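Long-range contacts in protein kinase A regulatory subunit, putative (Trypanosoma cruzi, PDB 6HYQ), which binds guanosine in a cyclic nucleotide-binding domain and is probably the regulatory subunit of a protein kinase A-like enzyme: residues V163-G168 / G230-E235; E211-D216 / D247-T252; C225-G230 / P282-Y287; N240-V245 / G294-S299. One frame throughout, in Å; residues are numbered along the deposited sequence.

How the contacts relate
Contact 1 opens at 163-168, the loop between helices 149-160 and 171-179, and closes at 230-235 on the edge strand 232-233. Before that closure, 211-216 has already begun contact 2, which pairs with 247-252 as neighbouring strands, and 225-230 has begun contact 3, which waits for 282-287. Contacts 1, 2 and 3 therefore cross one another. Contact 4 starts at 240-245, after contact 1 is complete, crosses contacts 2 and 3, and closes at 294-299, the modelled C terminus. Together the four join the loop 163-168, the beta roll and the C-terminal helix, and all have atoms touching one guanosine.

Contact 1 (V163-G168 / G230-E235); sequences VPFLGG and GDHIGE. With GMP (guanosine), chain F.
A water bridges the two backbones, donating to G230 O over 2.9 Å and accepting from F165 N, so it relays a polar link between segments that make no direct hydrogen bond. V163 CG1, at 3.6 Å, and more loosely P164 CD pack against the same G230 O.

The larger overlap is aromatic. H232 turns its edge to the F165 ring in a T-shaped (edge-to-face) pair, with centroids 4.6 Å apart and planes at 55°. H232 CD2 does the touching, 3.6 Å from F165 CG and toward the rim of the ring, while L166 CD2 lies over the other face. With chi1 at 57°, the H232 imidazole is set between backbone N and carbonyl carbon, and it can meet F165 through CD2 while ND1 makes a weak bond to E235 OE1. L275 of helix 272-275 packs against F165, H232 and E235.

Just beyond, G234 N donates to guanosine O2' over 3.0 Å. Helix 149-160, the 3-10 turn 164-166 and helix 171-179 together are consistent with the N3A motif of cyclic nucleotide-binding domains, its turn here packed against the strand that leads into the phosphate-binding cassette.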
# COMPACT_ATOMS: atom_id res chain seq x y z
N VAL A 163 10.46 -10.17 -7.92
CA VAL A 163 10.66 -8.82 -8.43
C VAL A 163 11.84 -8.20 -7.66
O VAL A 163 11.66 -7.87 -6.47
CB VAL A 163 9.40 -7.93 -8.28
CG1 VAL A 163 9.69 -6.41 -8.57
CG2 VAL A 163 8.32 -8.36 -9.24
N PRO A 164 12.94 -7.88 -8.32
CA PRO A 164 14.16 -7.49 -7.60
C PRO A 164 14.03 -6.37 -6.60
O PRO A 164 14.62 -6.45 -5.53
CB PRO A 164 15.13 -7.07 -8.73
CG PRO A 164 14.65 -7.84 -9.94
CD PRO A 164 13.10 -7.82 -9.75
N PHE A 165 13.41 -5.30 -6.94
CA PHE A 165 13.42 -4.19 -6.00
C PHE A 165 12.58 -4.49 -4.77
O PHE A 165 12.69 -3.78 -3.77
CB PHE A 165 12.93 -2.92 -6.73
CG PHE A 165 11.46 -2.74 -6.77
CD1 PHE A 165 10.71 -3.42 -7.69
CD2 PHE A 165 10.82 -1.82 -5.95
CE1 PHE A 165 9.38 -3.21 -7.77
CE2 PHE A 165 9.46 -1.60 -6.08
CZ PHE A 165 8.77 -2.32 -6.98
N LEU A 166 11.79 -5.58 -4.79
CA LEU A 166 11.04 -5.96 -3.61
C LEU A 166 11.84 -6.92 -2.71
O LEU A 166 11.33 -7.41 -1.69
CB LEU A 166 9.69 -6.58 -4.08
CG LEU A 166 8.73 -5.55 -4.76
CD1 LEU A 166 7.39 -6.23 -5.07
CD2 LEU A 166 8.48 -4.31 -3.86
N GLY A 167 13.09 -7.12 -3.02
CA GLY A 167 13.94 -7.99 -2.20
C GLY A 167 13.87 -7.73 -0.71
O GLY A 167 14.01 -8.65 0.10
N GLY A 168 13.75 -6.45 -0.32
CA GLY A 168 13.84 -6.05 1.07
C GLY A 168 12.53 -6.11 1.83
O GLY A 168 12.48 -5.61 2.95
N GLY A 230 9.46 -6.97 -14.40
CA GLY A 230 10.17 -6.76 -13.17
C GLY A 230 10.58 -5.32 -12.87
O GLY A 230 10.84 -5.00 -11.71
N ASP A 231 10.63 -4.44 -13.90
CA ASP A 231 10.87 -3.00 -13.67
C ASP A 231 9.64 -2.31 -13.10
O ASP A 231 8.50 -2.74 -13.27
CB ASP A 231 11.27 -2.25 -14.96
CG ASP A 231 12.67 -2.71 -15.52
OD1 ASP A 231 13.65 -2.77 -14.71
OD2 ASP A 231 12.70 -3.01 -16.81
N HIS A 232 9.90 -1.14 -12.50
CA HIS A 232 8.90 -0.28 -11.87
C HIS A 232 8.97 1.12 -12.51
O HIS A 232 10.09 1.63 -12.82
CB HIS A 232 9.10 -0.17 -10.36
CG HIS A 232 10.46 0.32 -9.96
ND1 HIS A 232 10.84 1.64 -10.07
CD2 HIS A 232 11.54 -0.33 -9.49
CE1 HIS A 232 12.08 1.80 -9.65
NE2 HIS A 232 12.55 0.60 -9.34
N ILE A 233 7.79 1.72 -12.68
CA ILE A 233 7.61 3.12 -13.07
C ILE A 233 6.53 3.74 -12.18
O ILE A 233 5.65 3.05 -11.65
CB ILE A 233 7.22 3.36 -14.57
CG1 ILE A 233 6.00 2.54 -15.00
CG2 ILE A 233 8.45 3.11 -15.50
CD1 ILE A 233 6.30 1.34 -15.93
N GLY A 234 6.63 5.11 -12.00
CA GLY A 234 5.71 5.90 -11.18
C GLY A 234 6.32 6.41 -9.90
O GLY A 234 5.78 7.35 -9.30
N GLU A 235 7.44 5.86 -9.46
CA GLU A 235 7.85 6.16 -8.09
C GLU A 235 8.49 7.53 -7.94
O GLU A 235 8.44 8.06 -6.84
CB GLU A 235 8.79 5.09 -7.50
CG GLU A 235 10.19 5.10 -8.04
CD GLU A 235 10.34 4.58 -9.44
OE1 GLU A 235 9.36 3.97 -9.93
OE2 GLU A 235 11.42 4.82 -10.06
O5' GMP F . 8.21 10.78 -14.57
C5' GMP F . 7.33 9.70 -14.91
C4' GMP F . 7.99 8.37 -14.67
O4' GMP F . 8.91 8.10 -15.74
C3' GMP F . 8.83 8.23 -13.41
O3' GMP F . 8.06 8.00 -12.23
C2' GMP F . 9.74 7.07 -13.78
O2' GMP F . 9.02 5.84 -13.60
C1' GMP F . 9.96 7.33 -15.28
N9 GMP F . 11.17 8.11 -15.53
C8 GMP F . 11.22 9.46 -15.41
N7 GMP F . 12.48 9.88 -15.64
C5 GMP F . 13.19 8.77 -15.82
C6 GMP F . 14.66 8.57 -16.10
O6 GMP F . 15.43 9.51 -16.18
N1 GMP F . 15.11 7.24 -16.30
C2 GMP F . 14.27 6.10 -16.21
N2 GMP F . 14.78 4.72 -16.39
N3 GMP F . 12.90 6.33 -15.93
C4 GMP F . 12.38 7.68 -15.77
O HOH W 1 12.90 -4.62 -9.77

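Contact 2 (E211-D216 / D247-T252); sequences EVIGRD and DVVATT. With GMP (guanosine), chain F.
E211 runs alongside V249, the two side chains pointing the same way, and its CG passes 3.4 Å from V249 O. The carboxylate atom OE1 reaches V249 CB, while the methyl CG2 of T251 lies 3.8 Å from E211 CG and covers the aliphatic part of the chain. A chi1 of 60° followed by an extended chain carries the carboxylate along V249.

Between them the backbones make four hydrogen bonds. E211 pairs with V249 in both directions, E211 N donating to V249 O over 2.8 Å, and I213 pairs with D247 in the same way; V212 and V248 form the non-hydrogen-bonded pair between, 4.4 Å apart at CA. These are the inner strands of an antiparallel sheet in the beta roll of the cyclic nucleotide-binding domain, flanked by strands 191-193 and 221-227. V212 and V248 face the nucleoside: V212 CG1 lies 3.5 Å from guanosine N9 and V248 CG2 3.6 Å from the ribose O4'.

D247, on the face shared with E211, I213 and V249, takes a salt bridge from R215 at the end of the strand. R215 NH2 meets OD2 of D247 on its syn side at 2.6 Å, almost in the guanidinium plane, although the two planes are turned 61° apart. NH1 adds a weak bond to the same oxygen and a straighter one to G214 O, which together fix the guanidinium's rotation. Y195 N holds OD1 of D247.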
# COMPACT_ATOMS: atom_id res chain seq x y z
N GLU A 211 8.28 2.40 -23.03
CA GLU A 211 9.22 3.50 -23.27
C GLU A 211 8.81 4.72 -22.42
O GLU A 211 7.63 5.05 -22.28
CB GLU A 211 9.25 3.95 -24.75
CG GLU A 211 7.93 4.44 -25.26
CD GLU A 211 7.91 4.75 -26.74
OE1 GLU A 211 6.78 4.82 -27.30
OE2 GLU A 211 8.99 4.91 -27.35
N VAL A 212 9.87 5.36 -21.90
CA VAL A 212 9.85 6.56 -21.07
C VAL A 212 10.25 7.70 -22.02
O VAL A 212 11.34 7.66 -22.58
CB VAL A 212 10.81 6.43 -19.90
CG1 VAL A 212 10.78 7.67 -19.01
CG2 VAL A 212 10.51 5.09 -19.12
N ILE A 213 9.35 8.70 -22.25
CA ILE A 213 9.58 9.76 -23.23
C ILE A 213 9.60 11.06 -22.46
O ILE A 213 8.54 11.57 -22.05
CB ILE A 213 8.52 9.80 -24.33
CG1 ILE A 213 8.45 8.44 -25.05
CG2 ILE A 213 8.82 11.01 -25.26
CD1 ILE A 213 7.32 8.29 -26.04
N GLY A 214 10.80 11.60 -22.26
CA GLY A 214 11.00 12.80 -21.49
C GLY A 214 10.85 14.07 -22.34
O GLY A 214 10.32 14.06 -23.45
N ARG A 215 11.30 15.17 -21.78
CA ARG A 215 11.36 16.43 -22.51
C ARG A 215 12.73 17.04 -22.34
O ARG A 215 13.22 17.17 -21.21
CB ARG A 215 10.28 17.38 -22.03
CG ARG A 215 8.88 16.85 -22.07
CD ARG A 215 8.37 16.68 -23.47
NE ARG A 215 6.99 16.23 -23.50
CZ ARG A 215 6.62 14.95 -23.54
NH1 ARG A 215 7.53 14.01 -23.54
NH2 ARG A 215 5.35 14.63 -23.61
N ASP A 216 13.37 17.37 -23.45
CA ASP A 216 14.69 17.98 -23.40
C ASP A 216 14.62 19.50 -23.14
O ASP A 216 13.63 20.06 -22.68
CB ASP A 216 15.48 17.62 -24.65
CG ASP A 216 14.90 18.23 -25.92
OD1 ASP A 216 14.13 19.21 -25.83
OD2 ASP A 216 15.23 17.71 -27.00
N ASP A 247 6.62 11.03 -20.10
CA ASP A 247 5.60 10.08 -20.55
C ASP A 247 6.16 8.68 -20.37
O ASP A 247 7.35 8.44 -20.60
CB ASP A 247 5.21 10.19 -22.03
CG ASP A 247 4.80 11.61 -22.49
OD1 ASP A 247 3.95 12.28 -21.89
OD2 ASP A 247 5.27 12.02 -23.57
N VAL A 248 5.25 7.73 -20.06
CA VAL A 248 5.57 6.32 -20.13
C VAL A 248 4.52 5.73 -21.00
O VAL A 248 3.30 5.86 -20.68
CB VAL A 248 5.58 5.61 -18.78
CG1 VAL A 248 6.07 4.05 -18.99
CG2 VAL A 248 6.48 6.31 -17.77
N VAL A 249 4.96 5.12 -22.10
CA VAL A 249 4.07 4.60 -23.11
C VAL A 249 4.37 3.09 -23.39
O VAL A 249 5.52 2.68 -23.59
CB VAL A 249 4.16 5.37 -24.44
CG1 VAL A 249 3.08 4.97 -25.24
CG2 VAL A 249 4.00 6.93 -24.23
N ALA A 250 3.30 2.30 -23.53
CA ALA A 250 3.46 0.89 -23.87
C ALA A 250 4.00 0.77 -25.30
O ALA A 250 3.49 1.42 -26.22
CB ALA A 250 2.12 0.14 -23.74
N THR A 251 5.03 -0.03 -25.49
CA THR A 251 5.40 -0.38 -26.85
C THR A 251 4.80 -1.69 -27.27
O THR A 251 4.80 -1.99 -28.45
CB THR A 251 6.93 -0.45 -27.07
OG1 THR A 251 7.53 -1.57 -26.39
CG2 THR A 251 7.61 0.90 -26.69
N THR A 252 4.34 -2.50 -26.31
CA THR A 252 3.70 -3.77 -26.59
C THR A 252 2.41 -3.82 -25.80
O THR A 252 2.13 -2.95 -24.97
CB THR A 252 4.59 -4.96 -26.17
OG1 THR A 252 4.68 -5.03 -24.76
CG2 THR A 252 6.03 -4.85 -26.73
O5' GMP F . 8.21 10.78 -14.57
C5' GMP F . 7.33 9.70 -14.91
C4' GMP F . 7.99 8.37 -14.67
O4' GMP F . 8.91 8.10 -15.74
C3' GMP F . 8.83 8.23 -13.41
O3' GMP F . 8.06 8.00 -12.23
C2' GMP F . 9.74 7.07 -13.78
O2' GMP F . 9.02 5.84 -13.60
C1' GMP F . 9.96 7.33 -15.28
N9 GMP F . 11.17 8.11 -15.53
C8 GMP F . 11.22 9.46 -15.41
N7 GMP F . 12.48 9.88 -15.64
C5 GMP F . 13.19 8.77 -15.82
C6 GMP F . 14.66 8.57 -16.10
O6 GMP F . 15.43 9.51 -16.18
N1 GMP F . 15.11 7.24 -16.30
C2 GMP F . 14.27 6.10 -16.21
N2 GMP F . 14.78 4.72 -16.39
N3 GMP F . 12.90 6.33 -15.93
C4 GMP F . 12.38 7.68 -15.77

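Contact 3 (C225-G230 / P282-Y287); sequences CEFTQG and PKYEYY. With GMP (guanosine), chain F.
K283 supplies the one hydrogen bond between the segments: its NZ donates to the carbonyl O of E226 over 3.0 Å, almost in line with the C=O bond at 175°. To get there the side chain bends at chi3 (110°) and runs past F227 in the opposite direction, leaving NZ 3.7 Å from CE1 of that ring.

Apolar packing accompanies it. K283 CE rests 3.7 Å from C225 CB. F227 and Y284 meet at about a right angle, with CZ of F227 4.1 Å from CZ of Y284, while V212 of the neighbouring strand and I233 of strand 232-233 in the other sheet pack on F227.

Both segments also enclose the guanine base. Y284 lies with a ring face over it, C2 standing 3.7 Å above the ring and over its centre. An aromatic residue capping the base from the C-terminal helical region is a recurring feature of cyclic nucleotide-binding domains, and here the cap sits at the N-cap position of helix 285-292. C225 SG and the far end of the F227 ring approach the exocyclic N2.

Polar bonds to the base come from the backbone. Guanosine N1 donates to K283 O over 2.6 Å with an N-H...O angle of 172°, and Y287 N donates to O6 over 3.0 Å. Y286 brings its ring edge to O6 in plane, and its OH is held by V245 O and R215 N, which ties the start of the helix to the roll.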
# COMPACT_ATOMS: atom_id res chain seq x y z
N CYS A 225 14.74 5.72 -22.07
CA CYS A 225 15.07 4.31 -22.04
C CYS A 225 13.79 3.50 -22.25
O CYS A 225 12.70 4.06 -22.30
CB CYS A 225 15.70 3.96 -20.70
SG CYS A 225 14.55 4.29 -19.37
N GLU A 226 13.93 2.19 -22.19
CA GLU A 226 12.81 1.27 -22.15
C GLU A 226 12.79 0.53 -20.82
O GLU A 226 13.79 0.44 -20.12
CB GLU A 226 12.88 0.25 -23.29
CG GLU A 226 12.73 0.82 -24.67
CD GLU A 226 12.51 -0.24 -25.72
OE1 GLU A 226 11.90 0.07 -26.76
OE2 GLU A 226 12.90 -1.38 -25.49
N PHE A 227 11.65 -0.08 -20.50
CA PHE A 227 11.54 -0.87 -19.29
C PHE A 227 10.79 -2.13 -19.62
O PHE A 227 10.01 -2.13 -20.56
CB PHE A 227 10.81 -0.15 -18.18
CG PHE A 227 11.70 0.68 -17.35
CD1 PHE A 227 12.88 0.17 -16.87
CD2 PHE A 227 11.33 1.96 -16.99
CE1 PHE A 227 13.67 0.93 -16.07
CE2 PHE A 227 12.12 2.69 -16.19
CZ PHE A 227 13.27 2.19 -15.73
N THR A 228 10.97 -3.17 -18.83
CA THR A 228 10.30 -4.43 -19.12
C THR A 228 9.99 -5.18 -17.81
O THR A 228 9.93 -4.59 -16.73
CB THR A 228 11.20 -5.18 -20.14
OG1 THR A 228 10.54 -6.34 -20.60
CG2 THR A 228 12.49 -5.54 -19.52
N GLN A 229 9.76 -6.50 -17.90
CA GLN A 229 9.28 -7.33 -16.78
C GLN A 229 10.12 -7.16 -15.52
O GLN A 229 11.34 -7.18 -15.55
CB GLN A 229 9.29 -8.80 -17.23
CG GLN A 229 9.07 -9.84 -16.19
CD GLN A 229 9.39 -11.22 -16.80
OE1 GLN A 229 8.68 -11.68 -17.74
NE2 GLN A 229 10.48 -11.89 -16.29
N GLY A 230 9.46 -6.97 -14.40
CA GLY A 230 10.17 -6.76 -13.17
C GLY A 230 10.58 -5.32 -12.87
O GLY A 230 10.84 -5.00 -11.71
N PRO A 282 22.60 5.35 -13.87
CA PRO A 282 22.68 6.12 -15.13
C PRO A 282 21.45 6.06 -16.02
O PRO A 282 21.28 6.96 -16.85
CB PRO A 282 23.91 5.52 -15.83
CG PRO A 282 24.08 4.22 -15.23
CD PRO A 282 23.63 4.31 -13.81
N LYS A 283 20.57 5.04 -15.90
CA LYS A 283 19.30 5.08 -16.63
C LYS A 283 18.45 6.30 -16.23
O LYS A 283 17.57 6.70 -17.00
CB LYS A 283 18.46 3.79 -16.40
CG LYS A 283 18.77 2.70 -17.38
CD LYS A 283 17.92 1.45 -17.19
CE LYS A 283 16.92 1.31 -18.36
NZ LYS A 283 16.26 -0.04 -18.46
N TYR A 284 18.75 6.90 -15.04
CA TYR A 284 18.04 8.05 -14.48
C TYR A 284 18.85 9.33 -14.66
O TYR A 284 18.57 10.35 -14.00
CB TYR A 284 17.71 7.77 -12.99
CG TYR A 284 16.68 6.62 -12.87
CD1 TYR A 284 17.06 5.28 -13.04
CD2 TYR A 284 15.34 6.89 -12.60
CE1 TYR A 284 16.07 4.20 -12.98
CE2 TYR A 284 14.38 5.88 -12.51
CZ TYR A 284 14.74 4.54 -12.67
OH TYR A 284 13.72 3.63 -12.54
N GLU A 285 19.80 9.29 -15.58
CA GLU A 285 20.58 10.48 -15.92
C GLU A 285 19.68 11.61 -16.42
O GLU A 285 19.89 12.78 -16.06
CB GLU A 285 21.65 10.15 -16.98
CG GLU A 285 22.40 11.40 -17.46
CD GLU A 285 23.39 11.11 -18.56
OE1 GLU A 285 24.28 11.95 -18.78
OE2 GLU A 285 23.26 10.05 -19.21
N TYR A 286 18.70 11.28 -17.29
CA TYR A 286 17.68 12.25 -17.69
C TYR A 286 17.11 12.94 -16.47
O TYR A 286 17.08 14.17 -16.38
CB TYR A 286 16.56 11.57 -18.49
CG TYR A 286 15.37 12.47 -18.64
CD1 TYR A 286 15.29 13.43 -19.65
CD2 TYR A 286 14.33 12.37 -17.75
CE1 TYR A 286 14.17 14.28 -19.76
CE2 TYR A 286 13.25 13.16 -17.83
CZ TYR A 286 13.14 14.15 -18.84
OH TYR A 286 11.99 14.96 -18.93
N TYR A 287 16.65 12.14 -15.52
CA TYR A 287 16.01 12.69 -14.34
C TYR A 287 17.00 13.43 -13.50
O TYR A 287 16.62 14.39 -12.85
CB TYR A 287 15.37 11.55 -13.54
CG TYR A 287 14.60 11.97 -12.35
CD1 TYR A 287 13.51 12.81 -12.46
CD2 TYR A 287 14.92 11.45 -11.10
CE1 TYR A 287 12.75 13.19 -11.31
CE2 TYR A 287 14.18 11.77 -9.97
CZ TYR A 287 13.11 12.62 -10.07
OH TYR A 287 12.37 12.97 -9.00
O5' GMP F . 8.21 10.78 -14.57
C5' GMP F . 7.33 9.70 -14.91
C4' GMP F . 7.99 8.37 -14.67
O4' GMP F . 8.91 8.10 -15.74
C3' GMP F . 8.83 8.23 -13.41
O3' GMP F . 8.06 8.00 -12.23
C2' GMP F . 9.74 7.07 -13.78
O2' GMP F . 9.02 5.84 -13.60
C1' GMP F . 9.96 7.33 -15.28
N9 GMP F . 11.17 8.11 -15.53
C8 GMP F . 11.22 9.46 -15.41
N7 GMP F . 12.48 9.88 -15.64
C5 GMP F . 13.19 8.77 -15.82
C6 GMP F . 14.66 8.57 -16.10
O6 GMP F . 15.43 9.51 -16.18
N1 GMP F . 15.11 7.24 -16.30
C2 GMP F . 14.27 6.10 -16.21
N2 GMP F . 14.78 4.72 -16.39
N3 GMP F . 12.90 6.33 -15.93
C4 GMP F . 12.38 7.68 -15.77

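Contact 4 (N240-V245 / G294-S299); sequences NNHRTV and GAAQPS. With GMP (guanosine), chain F.
R243 lies alongside Q297, both side chains pointing the same way, and this pair with S299 buries the most surface. R243 CD is 3.9 Å from Q297 NE2, and the guanidinium and amide planes stand 34° apart. The bend at chi3 (122°) brings the guanidinium round toward S299: R243 CG is 3.5 Å from S299 OG, and NH1 lies near that oxygen at an angle too poor for a hydrogen bond. R243 NH2 also has a long, weak ion pair with E198.

Behind these side chains the two loops run side by side without forming a strand pair. R243 N donates to Q297 O, but the deposited distance is too short to carry weight. H242 CA approaches the same Q297 O at 3.0 Å, and P298 CA meets N241 O at 3.1 Å, both as CA-H...O contacts.

Segment 240-245 belongs to the phosphate-binding cassette of the second domain. Guanosine carries no phosphate, and V245 N instead donates to its O5' over 3.3 Å. The tail that starts at G294, where helix 285-292 ends in a Schellman motif, packs against this part of the cassette.

A296 wedges its CB between H242 and V245, 3.7 Å from V245 CG1 and the same from H242 CB. One water donates to both T244 O and A295 O, 3.2 Å from the latter. H242 NE2 is hydrogen-bonded to Y287 OH, which also meets N240 ND2.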
# COMPACT_ATOMS: atom_id res chain seq x y z
N ASN A 240 9.78 12.34 -4.53
CA ASN A 240 10.33 13.69 -4.63
C ASN A 240 9.27 14.74 -4.88
O ASN A 240 9.61 15.85 -5.31
CB ASN A 240 11.41 13.74 -5.73
CG ASN A 240 12.78 13.17 -5.29
OD1 ASN A 240 13.15 13.22 -4.11
ND2 ASN A 240 13.56 12.65 -6.28
N ASN A 241 7.99 14.40 -4.69
CA ASN A 241 6.86 15.35 -4.66
C ASN A 241 6.88 16.40 -5.78
O ASN A 241 6.86 17.61 -5.56
CB ASN A 241 6.75 16.06 -3.31
CG ASN A 241 6.33 15.13 -2.19
OD1 ASN A 241 5.28 14.49 -2.26
ND2 ASN A 241 7.14 15.05 -1.14
N HIS A 242 6.84 15.90 -7.01
CA HIS A 242 6.66 16.73 -8.19
C HIS A 242 5.80 16.00 -9.19
O HIS A 242 5.58 14.78 -9.11
CB HIS A 242 7.99 17.08 -8.80
CG HIS A 242 8.79 15.87 -9.19
ND1 HIS A 242 8.51 15.13 -10.31
CD2 HIS A 242 9.80 15.23 -8.56
CE1 HIS A 242 9.36 14.14 -10.40
NE2 HIS A 242 10.14 14.16 -9.35
N ARG A 243 5.26 16.79 -10.13
CA ARG A 243 4.46 16.24 -11.18
C ARG A 243 5.36 15.43 -12.07
O ARG A 243 6.58 15.35 -11.88
CB ARG A 243 3.72 17.35 -11.92
CG ARG A 243 2.59 17.94 -11.12
CD ARG A 243 2.02 19.17 -11.90
NE ARG A 243 0.59 19.16 -12.26
CZ ARG A 243 -0.44 19.22 -11.41
NH1 ARG A 243 -0.29 19.23 -10.09
NH2 ARG A 243 -1.66 19.25 -11.91
N THR A 244 4.74 14.69 -12.98
CA THR A 244 5.53 13.73 -13.72
C THR A 244 6.34 14.48 -14.70
O THR A 244 5.84 15.38 -15.33
CB THR A 244 4.63 12.77 -14.44
OG1 THR A 244 3.74 13.59 -15.21
CG2 THR A 244 3.85 11.84 -13.42
N VAL A 245 7.52 13.98 -14.95
CA VAL A 245 8.56 14.59 -15.73
C VAL A 245 8.85 13.79 -17.01
O VAL A 245 9.76 14.15 -17.78
CB VAL A 245 9.82 14.63 -14.86
CG1 VAL A 245 9.57 15.39 -13.59
CG2 VAL A 245 10.19 13.26 -14.52
N GLY A 294 15.67 22.02 -11.78
CA GLY A 294 14.39 22.30 -11.13
C GLY A 294 13.18 22.29 -12.03
O GLY A 294 12.26 23.09 -11.82
N ALA A 295 13.15 21.40 -13.02
CA ALA A 295 12.07 21.37 -14.01
C ALA A 295 10.84 20.58 -13.59
O ALA A 295 10.36 19.83 -14.43
CB ALA A 295 12.61 20.85 -15.34
N ALA A 296 10.28 20.70 -12.38
CA ALA A 296 8.94 20.15 -12.13
C ALA A 296 8.26 20.78 -10.90
O ALA A 296 8.92 21.30 -10.01
CB ALA A 296 9.02 18.63 -11.97
N GLN A 297 6.85 20.68 -10.85
CA GLN A 297 6.05 21.25 -9.75
C GLN A 297 5.45 20.17 -8.84
O GLN A 297 5.14 19.07 -9.31
CB GLN A 297 4.87 22.10 -10.26
CG GLN A 297 3.49 21.92 -9.46
CD GLN A 297 2.29 22.82 -9.91
OE1 GLN A 297 1.50 23.32 -9.08
NE2 GLN A 297 2.12 22.99 -11.22
N PRO A 298 5.22 20.49 -7.57
CA PRO A 298 4.64 19.51 -6.63
C PRO A 298 3.19 19.14 -6.91
O PRO A 298 2.40 19.91 -7.46
CB PRO A 298 4.78 20.20 -5.27
CG PRO A 298 5.90 21.16 -5.45
CD PRO A 298 5.88 21.60 -6.86
N SER A 299 2.81 17.95 -6.41
CA SER A 299 1.46 17.39 -6.57
C SER A 299 1.11 16.58 -5.34
O SER A 299 1.46 15.41 -5.23
CB SER A 299 1.33 16.47 -7.83
OG SER A 299 0.28 16.86 -8.70
O5' GMP F . 8.21 10.78 -14.57
C5' GMP F . 7.33 9.70 -14.91
C4' GMP F . 7.99 8.37 -14.67
O4' GMP F . 8.91 8.10 -15.74
C3' GMP F . 8.83 8.23 -13.41
O3' GMP F . 8.06 8.00 -12.23
C2' GMP F . 9.74 7.07 -13.78
O2' GMP F . 9.02 5.84 -13.60
C1' GMP F . 9.96 7.33 -15.28
N9 GMP F . 11.17 8.11 -15.53
C8 GMP F . 11.22 9.46 -15.41
N7 GMP F . 12.48 9.88 -15.64
C5 GMP F . 13.19 8.77 -15.82
C6 GMP F . 14.66 8.57 -16.10
O6 GMP F . 15.43 9.51 -16.18
N1 GMP F . 15.11 7.24 -16.30
C2 GMP F . 14.27 6.10 -16.21
N2 GMP F . 14.78 4.72 -16.39
N3 GMP F . 12.90 6.33 -15.93
C4 GMP F . 12.38 7.68 -15.77
O HOH W 2 7.69 18.04 -14.72